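Local coordinates for protein escJ (PDB 1YJ7) that probably forms part of the membrane-associated platform on which the type III secretion system of enteropathogenic E. coli is assembled, at residues D25-S29 against L40-D46. The protein carries 3 engineered substitutions. Numbering follows the deposited sequence.
Sequences DVNVS and LSVAAAD. Engineered in segment 40-46: A43 (natural residue Glu), A44 (natural residue Lys), A45 (natural residue Glu).
S29 and S41 face each other as the hydrogen-bonded antiparallel pair at the open end of the β-hairpin made by strands 28-32 and 38-42. The hairpin joins edge strand 28-32 to the central strand of a three-stranded antiparallel sheet, whose other edge is strand 3-9. S29 N donates a hydrogen bond to S41 O at 2.9 Å, and S41 N returns one of 3.0 Å to S29 O. CA-H groups of V28 and L40 approach S41 O and S29 O on either side of the pair, and V42 CA approaches N27 O one step further along. V28 and V42, the neighbouring non-hydrogen-bonded pair, put their side chains on the other face of the sheet. There chi1 of 44° sets CG2 of V28 anti to N, where it meets CD2 of L40 at 3.9 Å, while CG1 of V42 lies 4.0 Å from V28 CB and also meets CG1 of V26. Beyond V42 the strands part: the chain turns through the engineered alanines A43, A44 and A45, closed by D46 N bonding to A43 O, and D46 CB comes alongside V26 CG1. Helices 11-23 and 47-56 cover this apolar face, L21 and L22 packing on V28 and F47 on V42. V26 N and D25 N, bonded to L21 O and L22 O, complete the Schellman motif that ends helix 11-23, with D25 as C-prime at positive phi. A water donates to D25 O and accepts from N27 N, both at 3.2 Å. R49 NH2 forms a salt bridge with D46 OD1 and a hydrogen bond with D25 O.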
loop_
_atom_site.group_PDB
_atom_site.type_symbol
_atom_site.label_atom_id
_atom_site.label_comp_id
_atom_site.label_asym_id
_atom_site.label_seq_id
_atom_site.Cartn_x
_atom_site.Cartn_y
_atom_site.Cartn_z
ATOM N N ASP D 25 -6.939 -22.607 -25.570
ATOM C CA ASP D 25 -7.040 -22.140 -26.949
ATOM C C ASP D 25 -6.599 -20.683 -27.125
ATOM O O ASP D 25 -7.138 -19.938 -27.950
ATOM C CB ASP D 25 -8.465 -22.420 -27.445
ATOM C CG ASP D 25 -8.860 -23.873 -27.208
ATOM O OD1 ASP D 25 -8.036 -24.757 -27.567
ATOM O OD2 ASP D 25 -9.910 -24.255 -26.633
ATOM N N VAL D 26 -5.606 -20.286 -26.334
ATOM C CA VAL D 26 -4.931 -19.014 -26.504
ATOM C C VAL D 26 -3.669 -19.254 -27.311
ATOM O O VAL D 26 -2.867 -20.097 -26.949
ATOM C CB VAL D 26 -4.544 -18.385 -25.145
ATOM C CG1 VAL D 26 -3.670 -17.133 -25.344
ATOM C CG2 VAL D 26 -5.775 -18.073 -24.348
ATOM N N ASN D 27 -3.489 -18.473 -28.366
ATOM C CA ASN D 27 -2.315 -18.555 -29.235
ATOM C C ASN D 27 -1.117 -17.901 -28.534
ATOM O O ASN D 27 -0.980 -16.680 -28.501
ATOM C CB ASN D 27 -2.642 -17.909 -30.607
ATOM C CG ASN D 27 -1.409 -17.429 -31.386
ATOM O OD1 ASN D 27 -0.291 -17.926 -31.211
ATOM N ND2 ASN D 27 -1.630 -16.462 -32.273
ATOM N N VAL D 28 -0.240 -18.726 -27.984
ATOM C CA VAL D 28 0.945 -18.222 -27.299
ATOM C C VAL D 28 2.216 -18.680 -28.016
ATOM O O VAL D 28 2.295 -19.780 -28.554
ATOM C CB VAL D 28 0.937 -18.577 -25.769
ATOM C CG1 VAL D 28 0.516 -19.996 -25.525
ATOM C CG2 VAL D 28 2.297 -18.307 -25.112
ATOM N N SER D 29 3.192 -17.796 -28.055
ATOM C CA SER D 29 4.486 -18.099 -28.625
ATOM C C SER D 29 5.569 -17.887 -27.584
ATOM O O SER D 29 5.468 -17.014 -26.719
ATOM C CB SER D 29 4.735 -17.249 -29.867
ATOM O OG SER D 29 4.720 -15.883 -29.544
ATOM N N LEU D 40 7.250 -15.279 -23.122
ATOM C CA LEU D 40 5.958 -15.605 -23.679
ATOM C C LEU D 40 5.257 -14.373 -24.218
ATOM O O LEU D 40 5.309 -13.326 -23.591
ATOM C CB LEU D 40 5.042 -16.241 -22.621
ATOM C CG LEU D 40 5.512 -17.566 -22.054
ATOM C CD1 LEU D 40 4.529 -18.045 -20.991
ATOM C CD2 LEU D 40 5.683 -18.613 -23.152
ATOM N N SER D 41 4.608 -14.527 -25.369
ATOM C CA SER D 41 3.802 -13.491 -26.017
ATOM C C SER D 41 2.519 -14.081 -26.564
ATOM O O SER D 41 2.404 -15.282 -26.762
ATOM C CB SER D 41 4.584 -12.826 -27.165
ATOM O OG SER D 41 5.895 -12.494 -26.761
ATOM N N VAL D 42 1.526 -13.237 -26.800
ATOM C CA VAL D 42 0.244 -13.680 -27.317
ATOM C C VAL D 42 -0.241 -12.674 -28.340
ATOM O O VAL D 42 0.205 -11.530 -28.343
ATOM C CB VAL D 42 -0.824 -13.793 -26.199
ATOM C CG1 VAL D 42 -0.485 -14.927 -25.257
ATOM C CG2 VAL D 42 -0.952 -12.440 -25.441
ATOM N N ALA D 43 -1.157 -13.101 -29.200
ATOM C CA ALA D 43 -1.863 -12.188 -30.102
ATOM C C ALA D 43 -2.563 -11.121 -29.280
ATOM O O ALA D 43 -3.108 -11.429 -28.215
ATOM C CB ALA D 43 -2.883 -12.955 -30.932
ATOM N N ALA D 44 -2.554 -9.872 -29.763
ATOM C CA ALA D 44 -3.189 -8.771 -29.045
ATOM C C ALA D 44 -4.649 -9.047 -28.709
ATOM O O ALA D 44 -5.132 -8.642 -27.661
ATOM C CB ALA D 44 -3.074 -7.447 -29.850
ATOM N N ALA D 45 -5.349 -9.739 -29.600
ATOM C CA ALA D 45 -6.773 -10.007 -29.431
ATOM C C ALA D 45 -7.022 -11.007 -28.298
ATOM O O ALA D 45 -8.136 -11.115 -27.787
ATOM C CB ALA D 45 -7.371 -10.517 -30.737
ATOM N N ASP D 46 -5.977 -11.739 -27.915
ATOM C CA ASP D 46 -6.039 -12.688 -26.805
ATOM C C ASP D 46 -5.398 -12.168 -25.506
ATOM O O ASP D 46 -5.386 -12.875 -24.501
ATOM C CB ASP D 46 -5.297 -13.978 -27.186
ATOM C CG ASP D 46 -6.026 -14.803 -28.238
ATOM O OD1 ASP D 46 -7.269 -14.717 -28.361
ATOM O OD2 ASP D 46 -5.412 -15.605 -28.974
HETATM O O HOH W 1 -6.120 -17.694 -29.976
HETATM O O HOH W 2 7.644 -14.595 -27.120
#